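Local atomic coordinates of tungsten-containing formylmethanofuran dehydrogenase 2 subunit C (Methanothermobacter wolfeii, PDB entry 5T5I), a protein that forms the beta-helical C subunit of a tungsten-containing formylmethanofuran dehydrogenase complex, which probably works in the reductive fixation of carbon dioxide as formylmethanofuran. Residues C[18-22]-C[23-27]; C[46-49]-C[50-54]; C[217-220]-C[221-224]; C[263-266]-C[267-270]. All blocks are in the same frame, centred on the assembly; numbering follows the deposited sequence.

Contact 1: C[18-22]-C[23-27]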
ATOM      1  N   ALA C  18      42.452   9.599 -36.166  1.00 27.30           N
ATOM      2  CA  ALA C  18      42.882   9.298 -37.527  1.00 27.87           C
ATOM      3  C   ALA C  18      41.781   9.467 -38.584  1.00 30.19           C
ATOM      4  O   ALA C  18      41.482   8.525 -39.326  1.00 31.29           O
ATOM      5  CB  ALA C  18      43.458   7.892 -37.558  1.00 29.55           C
ATOM      6  N   PRO C  19      41.240  10.697 -38.739  1.00 25.96           N
ATOM      7  CA  PRO C  19      40.243  10.934 -39.803  1.00 25.88           C
ATOM      8  C   PRO C  19      40.778  10.708 -41.223  1.00 31.15           C
ATOM      9  O   PRO C  19      39.983  10.461 -42.132  1.00 30.94           O
ATOM     10  CB  PRO C  19      39.827  12.391 -39.566  1.00 26.87           C
ATOM     11  CG  PRO C  19      41.024  13.013 -38.904  1.00 30.00           C
ATOM     12  CD  PRO C  19      41.509  11.942 -37.985  1.00 26.17           C
ATOM     13  N   ASN C  20      42.114  10.745 -41.413  1.00 28.64           N
ATOM     14  CA  ASN C  20      42.723  10.484 -42.724  1.00 29.78           C
ATOM     15  C   ASN C  20      42.718   8.995 -43.105  1.00 33.62           C
ATOM     16  O   ASN C  20      43.070   8.676 -44.239  1.00 33.98           O
ATOM     17  CB  ASN C  20      44.137  11.077 -42.814  1.00 30.86           C
ATOM     18  CG  ASN C  20      44.153  12.578 -42.929  1.00 40.06           C
ATOM     19  OD1 ASN C  20      43.236  13.184 -43.475  1.00 33.77           O
ATOM     20  ND2 ASN C  20      45.250  13.208 -42.536  1.00 34.26           N
ATOM     21  N   ILE C  21      42.313   8.076 -42.192  1.00 30.14           N
ATOM     22  CA  ILE C  21      42.164   6.664 -42.560  1.00 28.96           C
ATOM     23  C   ILE C  21      40.814   6.539 -43.266  1.00 31.97           C
ATOM     24  O   ILE C  21      39.780   6.350 -42.628  1.00 30.69           O
ATOM     25  CB  ILE C  21      42.309   5.669 -41.385  1.00 30.82           C
ATOM     26  CG1 ILE C  21      43.732   5.765 -40.802  1.00 31.59           C
ATOM     27  CG2 ILE C  21      42.040   4.208 -41.881  1.00 31.04           C
ATOM     28  CD1 ILE C  21      43.964   4.971 -39.498  1.00 36.42           C
ATOM     29  N   LYS C  22      40.837   6.712 -44.575  1.00 29.48           N
ATOM     30  CA  LYS C  22      39.658   6.570 -45.417  1.00 29.26           C
ATOM     31  C   LYS C  22      40.057   6.390 -46.884  1.00 34.57           C
ATOM     32  O   LYS C  22      41.089   6.927 -47.294  1.00 34.50           O
ATOM     33  CB  LYS C  22      38.681   7.747 -45.265  1.00 29.91           C
ATOM     34  CG  LYS C  22      39.260   9.142 -45.453  1.00 36.53           C
ATOM     35  CD  LYS C  22      38.120  10.158 -45.549  1.00 38.18           C
ATOM     36  CE  LYS C  22      38.494  11.614 -45.360  1.00 37.12           C
ATOM     37  NZ  LYS C  22      38.431  12.044 -43.937  1.00 52.90           N
ATOM     38  N   PRO C  23      39.250   5.677 -47.694  1.00 33.10           N
ATOM     39  CA  PRO C  23      39.612   5.484 -49.117  1.00 34.09           C
ATOM     40  C   PRO C  23      39.872   6.780 -49.909  1.00 38.75           C
ATOM     41  O   PRO C  23      40.739   6.785 -50.788  1.00 39.35           O
ATOM     42  CB  PRO C  23      38.417   4.697 -49.668  1.00 35.90           C
ATOM     43  CG  PRO C  23      37.876   3.965 -48.482  1.00 39.61           C
ATOM     44  CD  PRO C  23      38.007   4.948 -47.362  1.00 35.07           C
ATOM     45  N   ASP C  24      39.174   7.888 -49.560  1.00 33.50           N
ATOM     46  CA  ASP C  24      39.342   9.194 -50.224  1.00 33.59           C
ATOM     47  C   ASP C  24      40.780   9.750 -50.117  1.00 37.92           C
ATOM     48  O   ASP C  24      41.271  10.358 -51.067  1.00 38.13           O
ATOM     49  CB  ASP C  24      38.347  10.219 -49.664  1.00 34.49           C
ATOM     50  CG  ASP C  24      36.903   9.802 -49.844  1.00 43.08           C
ATOM     51  OD1 ASP C  24      36.432   8.929 -49.064  1.00 40.48           O
ATOM     52  OD2 ASP C  24      36.257  10.302 -50.788  1.00 48.45           O
ATOM     53  N   VAL C  25      41.450   9.529 -48.973  1.00 33.74           N
ATOM     54  CA  VAL C  25      42.825   9.991 -48.767  1.00 33.91           C
ATOM     55  C   VAL C  25      43.812   8.984 -49.352  1.00 38.15           C
ATOM     56  O   VAL C  25      44.828   9.393 -49.897  1.00 38.84           O
ATOM     57  CB  VAL C  25      43.106  10.265 -47.271  1.00 37.02           C
ATOM     58  CG1 VAL C  25      44.568  10.655 -47.034  1.00 37.32           C
ATOM     59  CG2 VAL C  25      42.180  11.361 -46.748  1.00 35.67           C
ATOM     60  N   PHE C  26      43.535   7.669 -49.210  1.00 34.66           N
ATOM     61  CA  PHE C  26      44.436   6.617 -49.699  1.00 34.65           C
ATOM     62  C   PHE C  26      44.478   6.592 -51.225  1.00 40.19           C
ATOM     63  O   PHE C  26      45.504   6.216 -51.788  1.00 40.95           O
ATOM     64  CB  PHE C  26      44.043   5.241 -49.122  1.00 35.68           C
ATOM     65  CG  PHE C  26      44.452   4.963 -47.686  1.00 35.85           C
ATOM     66  CD1 PHE C  26      44.495   5.985 -46.739  1.00 37.36           C
ATOM     67  CD2 PHE C  26      44.676   3.663 -47.254  1.00 37.46           C
ATOM     68  CE1 PHE C  26      44.869   5.720 -45.419  1.00 37.26           C
ATOM     69  CE2 PHE C  26      45.033   3.399 -45.931  1.00 39.37           C
ATOM     70  CZ  PHE C  26      45.117   4.428 -45.021  1.00 36.83           C
ATOM     71  N   ALA C  27      43.391   7.041 -51.901  1.00 37.99           N
ATOM     72  CA  ALA C  27      43.328   7.071 -53.373  1.00 38.84           C
ATOM     73  C   ALA C  27      44.450   7.911 -53.992  1.00 44.22           C
ATOM     74  O   ALA C  27      44.684   9.039 -53.558  1.00 43.39           O
ATOM     75  CB  ALA C  27      41.973   7.589 -53.830  1.00 39.13           C
TER

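Contact 2: C[46-49]-C[50-54]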
ATOM      1  N   VAL C  46      51.720  12.981 -35.674  1.00 33.30           N
ATOM      2  CA  VAL C  46      52.618  11.848 -35.964  1.00 33.47           C
ATOM      3  C   VAL C  46      52.259  11.270 -37.324  1.00 36.97           C
ATOM      4  O   VAL C  46      51.277  11.682 -37.923  1.00 35.55           O
ATOM      5  CB  VAL C  46      52.598  10.759 -34.846  1.00 37.11           C
ATOM      6  CG1 VAL C  46      53.084  11.326 -33.519  1.00 36.90           C
ATOM      7  CG2 VAL C  46      51.217  10.115 -34.695  1.00 36.19           C
ATOM      8  N   LYS C  47      53.055  10.317 -37.802  1.00 35.48           N
ATOM      9  CA  LYS C  47      52.834   9.644 -39.087  1.00 35.76           C
ATOM     10  C   LYS C  47      52.058   8.355 -38.870  1.00 38.82           C
ATOM     11  O   LYS C  47      52.269   7.677 -37.862  1.00 38.65           O
ATOM     12  CB  LYS C  47      54.181   9.327 -39.757  1.00 40.21           C
ATOM     13  CG  LYS C  47      54.911  10.571 -40.244  1.00 54.49           C
ATOM     14  CD  LYS C  47      56.262  10.243 -40.871  1.00 68.40           C
ATOM     15  CE  LYS C  47      57.289   9.754 -39.873  1.00 83.26           C
ATOM     16  NZ  LYS C  47      58.665  10.206 -40.221  1.00 95.73           N
ATOM     17  N   LEU C  48      51.209   7.977 -39.835  1.00 35.09           N
ATOM     18  CA  LEU C  48      50.441   6.726 -39.779  1.00 35.02           C
ATOM     19  C   LEU C  48      51.377   5.529 -39.575  1.00 38.70           C
ATOM     20  O   LEU C  48      51.078   4.657 -38.769  1.00 37.75           O
ATOM     21  CB  LEU C  48      49.609   6.558 -41.071  1.00 35.72           C
ATOM     22  CG  LEU C  48      48.658   5.360 -41.165  1.00 40.90           C
ATOM     23  CD1 LEU C  48      47.575   5.411 -40.106  1.00 41.29           C
ATOM     24  CD2 LEU C  48      47.974   5.334 -42.501  1.00 43.90           C
ATOM     25  N   GLY C  49      52.534   5.555 -40.247  1.00 37.09           N
ATOM     26  CA  GLY C  49      53.569   4.526 -40.154  1.00 37.72           C
ATOM     27  C   GLY C  49      54.172   4.331 -38.770  1.00 40.88           C
ATOM     28  O   GLY C  49      54.733   3.269 -38.494  1.00 39.77           O
ATOM     29  N   ASP C  50      54.081   5.348 -37.890  1.00 37.84           N
ATOM     30  CA  ASP C  50      54.572   5.246 -36.507  1.00 37.09           C
ATOM     31  C   ASP C  50      53.723   4.272 -35.678  1.00 40.27           C
ATOM     32  O   ASP C  50      54.219   3.754 -34.684  1.00 40.00           O
ATOM     33  CB  ASP C  50      54.571   6.623 -35.796  1.00 38.64           C
ATOM     34  CG  ASP C  50      55.547   7.654 -36.346  1.00 51.72           C
ATOM     35  OD1 ASP C  50      56.582   7.247 -36.919  1.00 53.18           O
ATOM     36  OD2 ASP C  50      55.309   8.872 -36.139  1.00 55.35           O
ATOM     37  N   PHE C  51      52.441   4.055 -36.050  1.00 37.04           N
ATOM     38  CA  PHE C  51      51.522   3.194 -35.291  1.00 35.27           C
ATOM     39  C   PHE C  51      50.897   2.050 -36.096  1.00 38.12           C
ATOM     40  O   PHE C  51      50.148   1.254 -35.521  1.00 35.97           O
ATOM     41  CB  PHE C  51      50.441   4.076 -34.644  1.00 35.53           C
ATOM     42  CG  PHE C  51      50.983   4.850 -33.471  1.00 36.39           C
ATOM     43  CD1 PHE C  51      51.058   4.269 -32.212  1.00 39.00           C
ATOM     44  CD2 PHE C  51      51.475   6.138 -33.633  1.00 37.41           C
ATOM     45  CE1 PHE C  51      51.571   4.984 -31.125  1.00 39.57           C
ATOM     46  CE2 PHE C  51      51.986   6.850 -32.545  1.00 39.52           C
ATOM     47  CZ  PHE C  51      52.016   6.273 -31.297  1.00 37.82           C
ATOM     48  N   PHE C  52      51.229   1.921 -37.400  1.00 35.17           N
ATOM     49  CA  PHE C  52      50.715   0.847 -38.248  1.00 34.92           C
ATOM     50  C   PHE C  52      51.752   0.387 -39.247  1.00 41.14           C
ATOM     51  O   PHE C  52      52.438   1.227 -39.832  1.00 40.93           O
ATOM     52  CB  PHE C  52      49.496   1.316 -39.071  1.00 35.39           C
ATOM     53  CG  PHE C  52      48.288   1.690 -38.250  1.00 34.13           C
ATOM     54  CD1 PHE C  52      48.133   2.977 -37.758  1.00 35.16           C
ATOM     55  CD2 PHE C  52      47.314   0.752 -37.962  1.00 34.74           C
ATOM     56  CE1 PHE C  52      47.028   3.315 -36.978  1.00 35.42           C
ATOM     57  CE2 PHE C  52      46.218   1.084 -37.178  1.00 36.31           C
ATOM     58  CZ  PHE C  52      46.087   2.357 -36.675  1.00 34.40           C
ATOM     59  N   GLU C  53      51.808  -0.932 -39.513  1.00 37.64           N
ATOM     60  CA  GLU C  53      52.609  -1.471 -40.610  1.00 39.03           C
ATOM     61  C   GLU C  53      51.666  -1.300 -41.812  1.00 43.94           C
ATOM     62  O   GLU C  53      50.450  -1.407 -41.622  1.00 44.00           O
ATOM     63  CB  GLU C  53      52.937  -2.963 -40.425  1.00 41.17           C
ATOM     64  CG  GLU C  53      53.686  -3.318 -39.148  1.00 51.85           C
ATOM     65  CD  GLU C  53      55.170  -3.002 -39.124  1.00 72.25           C
ATOM     66  OE1 GLU C  53      55.682  -2.408 -40.101  1.00 72.57           O
ATOM     67  OE2 GLU C  53      55.822  -3.353 -38.115  1.00 65.76           O
ATOM     68  N   VAL C  54      52.185  -0.978 -43.003  1.00 40.28           N
ATOM     69  CA  VAL C  54      51.359  -0.769 -44.202  1.00 40.32           C
ATOM     70  C   VAL C  54      51.859  -1.661 -45.347  1.00 46.78           C
ATOM     71  O   VAL C  54      53.061  -1.709 -45.595  1.00 45.98           O
ATOM     72  CB  VAL C  54      51.329   0.724 -44.644  1.00 43.48           C
ATOM     73  CG1 VAL C  54      50.308   0.947 -45.765  1.00 42.59           C
ATOM     74  CG2 VAL C  54      51.031   1.657 -43.463  1.00 42.76           C
TER

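Contact 3: C[217-220]-C[221-224]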
ATOM      1  N   GLU C 217       9.466   0.919 -19.450  1.00 23.41           N
ATOM      2  CA  GLU C 217       8.702   2.135 -19.156  1.00 23.37           C
ATOM      3  C   GLU C 217       8.491   2.931 -20.433  1.00 26.03           C
ATOM      4  O   GLU C 217       9.315   2.861 -21.336  1.00 26.47           O
ATOM      5  CB  GLU C 217       9.476   3.026 -18.187  1.00 24.26           C
ATOM      6  CG  GLU C 217       9.784   2.394 -16.841  1.00 30.00           C
ATOM      7  CD  GLU C 217      10.774   3.229 -16.053  1.00 49.83           C
ATOM      8  OE1 GLU C 217      10.435   4.384 -15.710  1.00 37.07           O
ATOM      9  OE2 GLU C 217      11.932   2.784 -15.887  1.00 42.15           O
ATOM     10  N   PHE C 218       7.395   3.687 -20.502  1.00 21.78           N
ATOM     11  CA  PHE C 218       7.086   4.522 -21.659  1.00 21.11           C
ATOM     12  C   PHE C 218       6.679   5.938 -21.183  1.00 25.55           C
ATOM     13  O   PHE C 218       7.036   6.306 -20.063  1.00 27.11           O
ATOM     14  CB  PHE C 218       6.080   3.817 -22.586  1.00 21.74           C
ATOM     15  CG  PHE C 218       5.889   4.380 -23.985  1.00 22.18           C
ATOM     16  CD1 PHE C 218       6.976   4.808 -24.743  1.00 22.83           C
ATOM     17  CD2 PHE C 218       4.616   4.532 -24.519  1.00 24.70           C
ATOM     18  CE1 PHE C 218       6.791   5.354 -26.011  1.00 24.00           C
ATOM     19  CE2 PHE C 218       4.436   5.079 -25.791  1.00 25.72           C
ATOM     20  CZ  PHE C 218       5.525   5.462 -26.537  1.00 24.44           C
ATOM     21  N   LEU C 219       5.998   6.742 -22.022  1.00 22.08           N
ATOM     22  CA  LEU C 219       5.743   8.146 -21.780  1.00 21.26           C
ATOM     23  C   LEU C 219       4.270   8.536 -21.945  1.00 26.42           C
ATOM     24  O   LEU C 219       3.616   8.147 -22.924  1.00 23.27           O
ATOM     25  CB  LEU C 219       6.616   8.882 -22.789  1.00 20.75           C
ATOM     26  CG  LEU C 219       8.147   8.837 -22.559  1.00 23.98           C
ATOM     27  CD1 LEU C 219       8.880   9.337 -23.800  1.00 23.30           C
ATOM     28  CD2 LEU C 219       8.561   9.691 -21.368  1.00 27.69           C
ATOM     29  N   ALA C 220       3.765   9.347 -20.997  1.00 24.65           N
ATOM     30  CA  ALA C 220       2.372   9.772 -20.961  1.00 24.80           C
ATOM     31  C   ALA C 220       1.970  10.794 -22.032  1.00 27.05           C
ATOM     32  O   ALA C 220       0.777  11.020 -22.214  1.00 26.16           O
ATOM     33  CB  ALA C 220       2.020  10.285 -19.579  1.00 26.56           C
ATOM     34  N   GLY C 221       2.946  11.381 -22.737  1.00 24.90           N
ATOM     35  CA  GLY C 221       2.682  12.304 -23.836  1.00 25.04           C
ATOM     36  C   GLY C 221       2.297  11.622 -25.145  1.00 27.76           C
ATOM     37  O   GLY C 221       2.059  12.305 -26.142  1.00 27.43           O
ATOM     38  N   PHE C 222       2.227  10.276 -25.175  1.00 23.52           N
ATOM     39  CA  PHE C 222       1.847   9.537 -26.385  1.00 22.48           C
ATOM     40  C   PHE C 222       0.359   9.181 -26.361  1.00 27.41           C
ATOM     41  O   PHE C 222      -0.194   8.965 -25.286  1.00 28.10           O
ATOM     42  CB  PHE C 222       2.706   8.284 -26.534  1.00 23.27           C
ATOM     43  CG  PHE C 222       4.053   8.566 -27.161  1.00 23.84           C
ATOM     44  CD1 PHE C 222       5.093   9.085 -26.406  1.00 25.32           C
ATOM     45  CD2 PHE C 222       4.271   8.336 -28.515  1.00 24.53           C
ATOM     46  CE1 PHE C 222       6.331   9.361 -26.990  1.00 25.63           C
ATOM     47  CE2 PHE C 222       5.505   8.625 -29.099  1.00 26.96           C
ATOM     48  CZ  PHE C 222       6.523   9.154 -28.335  1.00 25.04           C
ATOM     49  N   LYS C 223      -0.290   9.148 -27.534  1.00 25.87           N
ATOM     50  CA  LYS C 223      -1.695   8.764 -27.668  1.00 26.31           C
ATOM     51  C   LYS C 223      -1.715   7.352 -28.215  1.00 27.49           C
ATOM     52  O   LYS C 223      -1.031   7.063 -29.191  1.00 24.26           O
ATOM     53  CB  LYS C 223      -2.434   9.682 -28.641  1.00 30.22           C
ATOM     54  CG  LYS C 223      -3.913   9.378 -28.823  1.00 45.24           C
ATOM     55  CD  LYS C 223      -4.534  10.336 -29.834  1.00 61.52           C
ATOM     56  CE  LYS C 223      -6.018  10.101 -30.014  1.00 76.58           C
ATOM     57  NZ  LYS C 223      -6.418  10.176 -31.444  1.00 88.01           N
ATOM     58  N   TYR C 224      -2.528   6.495 -27.614  1.00 24.58           N
ATOM     59  CA  TYR C 224      -2.674   5.100 -28.052  1.00 23.75           C
ATOM     60  C   TYR C 224      -3.666   5.034 -29.219  1.00 27.96           C
ATOM     61  O   TYR C 224      -4.790   5.509 -29.074  1.00 28.31           O
ATOM     62  CB  TYR C 224      -3.135   4.242 -26.863  1.00 25.48           C
ATOM     63  CG  TYR C 224      -3.424   2.806 -27.223  1.00 27.46           C
ATOM     64  CD1 TYR C 224      -2.434   1.993 -27.760  1.00 28.53           C
ATOM     65  CD2 TYR C 224      -4.687   2.257 -27.029  1.00 28.89           C
ATOM     66  CE1 TYR C 224      -2.690   0.670 -28.096  1.00 29.19           C
ATOM     67  CE2 TYR C 224      -4.960   0.931 -27.367  1.00 29.72           C
ATOM     68  CZ  TYR C 224      -3.949   0.134 -27.881  1.00 35.68           C
ATOM     69  OH  TYR C 224      -4.201  -1.162 -28.260  1.00 34.67           O
TER

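Contact 4: C[263-266]-C[267-270]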
ATOM      1  N   GLY C 263       3.092  -8.930 -27.540  1.00 34.87           N
ATOM      2  CA  GLY C 263       3.472 -10.021 -26.649  1.00 37.24           C
ATOM      3  C   GLY C 263       4.158  -9.644 -25.350  1.00 44.60           C
ATOM      4  O   GLY C 263       3.901 -10.277 -24.321  1.00 44.59           O
ATOM      5  N   CYS C 264       5.015  -8.615 -25.367  1.00 42.51           N
ATOM      6  CA  CYS C 264       5.754  -8.231 -24.155  1.00 44.46           C
ATOM      7  C   CYS C 264       5.538  -6.776 -23.719  1.00 43.44           C
ATOM      8  O   CYS C 264       6.284  -6.307 -22.863  1.00 43.20           O
ATOM      9  CB  CYS C 264       7.236  -8.554 -24.332  1.00 46.87           C
ATOM     10  SG  CYS C 264       7.860  -8.268 -26.007  1.00 51.76           S
ATOM     11  N   ASN C 265       4.487  -6.082 -24.230  1.00 36.40           N
ATOM     12  CA  ASN C 265       4.214  -4.682 -23.864  1.00 33.37           C
ATOM     13  C   ASN C 265       2.768  -4.410 -23.425  1.00 34.77           C
ATOM     14  O   ASN C 265       2.312  -3.268 -23.499  1.00 31.93           O
ATOM     15  CB  ASN C 265       4.622  -3.763 -25.015  1.00 28.31           C
ATOM     16  CG  ASN C 265       6.115  -3.754 -25.200  1.00 37.84           C
ATOM     17  OD1 ASN C 265       6.857  -3.261 -24.342  1.00 32.41           O
ATOM     18  ND2 ASN C 265       6.601  -4.360 -26.266  1.00 25.74           N
ATOM     19  N   GLY C 266       2.088  -5.421 -22.891  1.00 31.77           N
ATOM     20  CA  GLY C 266       0.728  -5.267 -22.383  1.00 32.52           C
ATOM     21  C   GLY C 266       0.629  -4.231 -21.275  1.00 36.51           C
ATOM     22  O   GLY C 266      -0.374  -3.527 -21.182  1.00 36.32           O
ATOM     23  N   HIS C 267       1.689  -4.099 -20.460  1.00 32.30           N
ATOM     24  CA  HIS C 267       1.758  -3.118 -19.371  1.00 32.60           C
ATOM     25  C   HIS C 267       1.889  -1.652 -19.870  1.00 37.87           C
ATOM     26  O   HIS C 267       1.602  -0.737 -19.100  1.00 37.62           O
ATOM     27  CB  HIS C 267       2.920  -3.469 -18.425  1.00 33.19           C
ATOM     28  CG  HIS C 267       4.262  -3.325 -19.068  1.00 35.46           C
ATOM     29  ND1 HIS C 267       4.680  -4.207 -20.052  1.00 36.95           N
ATOM     30  CD2 HIS C 267       5.214  -2.381 -18.894  1.00 35.35           C
ATOM     31  CE1 HIS C 267       5.867  -3.769 -20.443  1.00 35.05           C
ATOM     32  NE2 HIS C 267       6.234  -2.680 -19.765  1.00 34.71           N
ATOM     33  N   ILE C 268       2.340  -1.439 -21.133  1.00 34.63           N
ATOM     34  CA  ILE C 268       2.509  -0.118 -21.773  1.00 35.71           C
ATOM     35  C   ILE C 268       1.188   0.380 -22.378  1.00 42.91           C
ATOM     36  O   ILE C 268       0.996   1.598 -22.466  1.00 42.06           O
ATOM     37  CB  ILE C 268       3.645  -0.195 -22.859  1.00 38.99           C
ATOM     38  CG1 ILE C 268       4.995  -0.602 -22.235  1.00 38.92           C
ATOM     39  CG2 ILE C 268       3.800   1.095 -23.658  1.00 40.68           C
ATOM     40  CD1 ILE C 268       5.461   0.245 -21.034  1.00 41.03           C
ATOM     41  N   ALA C 269       0.314  -0.530 -22.850  1.00 41.98           N
ATOM     42  CA  ALA C 269      -0.970  -0.139 -23.443  1.00 43.61           C
ATOM     43  C   ALA C 269      -1.915   0.338 -22.332  1.00 51.71           C
ATOM     44  O   ALA C 269      -1.910  -0.258 -21.258  1.00 51.62           O
ATOM     45  CB  ALA C 269      -1.591  -1.311 -24.184  1.00 44.63           C
ATOM     46  N   PRO C 270      -2.706   1.417 -22.534  1.00 50.99           N
ATOM     47  CA  PRO C 270      -3.575   1.910 -21.444  1.00 57.58           C
ATOM     48  C   PRO C 270      -4.728   0.976 -21.075  1.00 94.76           C
ATOM     49  O   PRO C 270      -5.061   0.069 -21.828  1.00 63.87           O
ATOM     50  CB  PRO C 270      -4.084   3.250 -21.987  1.00 58.50           C
ATOM     51  CG  PRO C 270      -4.074   3.073 -23.467  1.00 60.54           C
ATOM     52  CD  PRO C 270      -2.841   2.251 -23.746  1.00 54.22           C
TER
HETATM   53  O   HOH W   1      -2.607  -2.613 -20.041  1.00 44.00           O

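Contact 1: C[18-22]-C[23-27]
Lys22 meets the helical turn 23-26 twice, with its backbone carbonyl at the start of the turn and with its aliphatic chain laid across Val25. The carbonyl is gripped by two amides. Phe26 N reaches Lys22 O at 3.2 Å, nearly straight (166° at the hydrogen), while Val25 N comes to Lys22 O at 3.1 Å from above the carbonyl plane. Packing is close where Val25 CB comes to Asn20 O at 3.4 Å. The buried side of the junction is apolar: Phe26 CZ lies 4.4 Å from Ile21 CG2, and the ring CE1 of Phe26 is 4.0 Å from Ile21 CA, with Leu6 and Ile67 packing around the ring. Such a junction illustrates how a short helix can be started from a folded-back loop. A type I turn from Ala18 to Ile21 runs into an inverse gamma turn centred on Ile21, and Lys22 then takes the N-cap position. On the side nearer solvent, apolar methylenes end in polar groups. Here Lys22 CG sits between its backbone N and carbonyl carbon (chi1 53°), which lays the methylenes across the valine, CG and CE of Lys22 each 3.9 Å from Val25 CG2. A bend at the last torsion (chi4 -89°) returns the ammonium to the loop, where Lys22 NZ bonds Pro19 O at 2.9 Å and also Gln81 O. Cutting this side chain back to an alanine would probably leave Pro19 O and Gln81 O without their shared donor and uncover Val25 CG2. Asp24, whose carboxylate stays 6.3 Å from the ammonium (Lys22 NZ to Asp24 OD1), turns instead to Thr84, and Asn20 ND2 bonds Gln38 O.

Contact 2: C[46-49]-C[50-54]
Asp50 folds back on Lys47 and Val46 at the turn that links strand 44-47, paired with 38-41, to strand 52-56, which runs antiparallel to 3-8. Followed outward, its CB lies 3.3 Å from Lys47 O, the same carbonyl that takes the Asp50 N bond at 3.0 Å. CG then passes over the backbone of Lys47, held beside its own backbone N by a chi1 of -66°. At the tip the oxygens part. Asp50 OD2 receives Lys47 N at 3.2 Å from well above the carboxylate plane and also touches Val46 CB, whereas Asp50 OD1 has the Lys47 CE methylene nearby at 3.9 Å. Leu48 O, one residue on, accepts Phe51 N at 3.1 Å and, weakly, Phe52 N, and lies at the edge of the Phe52 ring in its plane. Against this ring Leu48 places a methyl, CD1 to Phe52 CD1 at 3.4 Å, with Leu6, Pro8 and Val73 also packing on the phenyl. Replacing Phe52 by an alanine would probably open a gap beside Leu48 CD1. Asp50 OD2 bonds Lys47 N, whereas Lys47 NZ stays 4.9 Å from Asp50 OD1, so the carboxylate probably serves the backbone N-H more directly than the ammonium.

Contact 3: C[217-220]-C[221-224]
Leu219 O receives Phe222 N in a weak bond of 3.4 Å, the backbone link across this contact. It closes a type I turn from Leu219 to Phe222, at the end of the loop that follows strand 208-211 of the parallel beta-helix and just before strand 223-229, beyond the regular run of parallel strands. The bond is long, and the turn also brings two aromatic residues together, an example of a bend packed by its own side chains. The rings of Phe218 and Phe222 meet obliquely, their centroids 4.7 Å apart and their planes at 38°. Phe218 extends past its own carbonyl, CG anti to the backbone N (chi1 -166°), and this swings the far end of the ring over a face of Phe222. Leu219 adds a flank: its CB lies 3.9 Å from Phe222 CD1, and its CD1 methyl comes to Phe222 CE1 at 4.1 Å. Val258 of strand 256-261 touches both phenyl groups, and Phe245 meets Phe218 edge-to-face. The outer side of the turn belongs to the assembly: Gly221 N bonds an acidic side chain of another protein chain, and a basic side chain from outside this subunit pairs with the Glu217 carboxylate. At the heart of the pair, Phe218 CZ stands 3.5 Å from Phe222 CG, displaced from the ring centre toward the rim.

Contact 4: C[263-266]-C[267-270]
His267 turns its imidazole back beside the preceding peptide, so that CE1 meets Cys264 O at 3.5 Å. The carbonyl oxygen lies at the ring edge, in the ring plane. The conformation behind this is the more hindered one about the first bond: CG stands between the backbone N and the carbonyl carbon (chi1 66°), which sets the ring beside Asn265 CA. Ile268 CG1 packs over one face, 3.4 Å above the His267 ring plane and offset toward its rim. The tip of the imidazole goes elsewhere, as His267 NE2 bonds Met215 O.

Asn265 takes a different course. Its CG is beside the backbone N (chi1 -68°), and the side chain runs alongside that of Ile268, Asn265 OD1 being 3.9 Å from Ile268 CG1. The amide is tilted 31° from the imidazole plane. Its polar atoms are well occupied: OD1 accepts Met215 N, while ND2 bonds Ala261 O and Gly213 O. The backbone of the same residue holds the turn, Asn265 O accepting Ile268 N at 3.0 Å and, weakly, Ala269 N. Near the chain end a water donates to Gly266 O and to Ala269 O, each 2.7 Å from it.

This is the C-terminal tail of the beta-helical subunit, folded against the loop that follows strand 208-211. Its chemistry implies a tail held by hydrogen bonds as well as by the packing of Ile268 on Phe218 and Phe245: the amide, probably fixed in its rotation by three bonds, and the imidazole both tie it to neighbouring backbone.

The four contacts form two pairs at opposite ends of the elongated beta-helix. Contacts 1 and 2 have centres about 13 Å apart and share an apolar seam, in which Ile21 CD1 meets Leu48 CD1 at 3.7 Å. Contacts 3 and 4 are closer still, about 11 Å between centres; there Phe218 CD2 rests on Ile268 CG2 at 3.6 Å, and Tyr224 packs on the terminal Pro270. Between the pairs the separation is large, from about 45 Å (centres of contacts 1 and 3) to about 54 Å (contacts 2 and 4). The calcium ion bound by Ser139, Tyr140 and Asp143 belongs to the middle of the solenoid, and none of its ligands lies in these contacts.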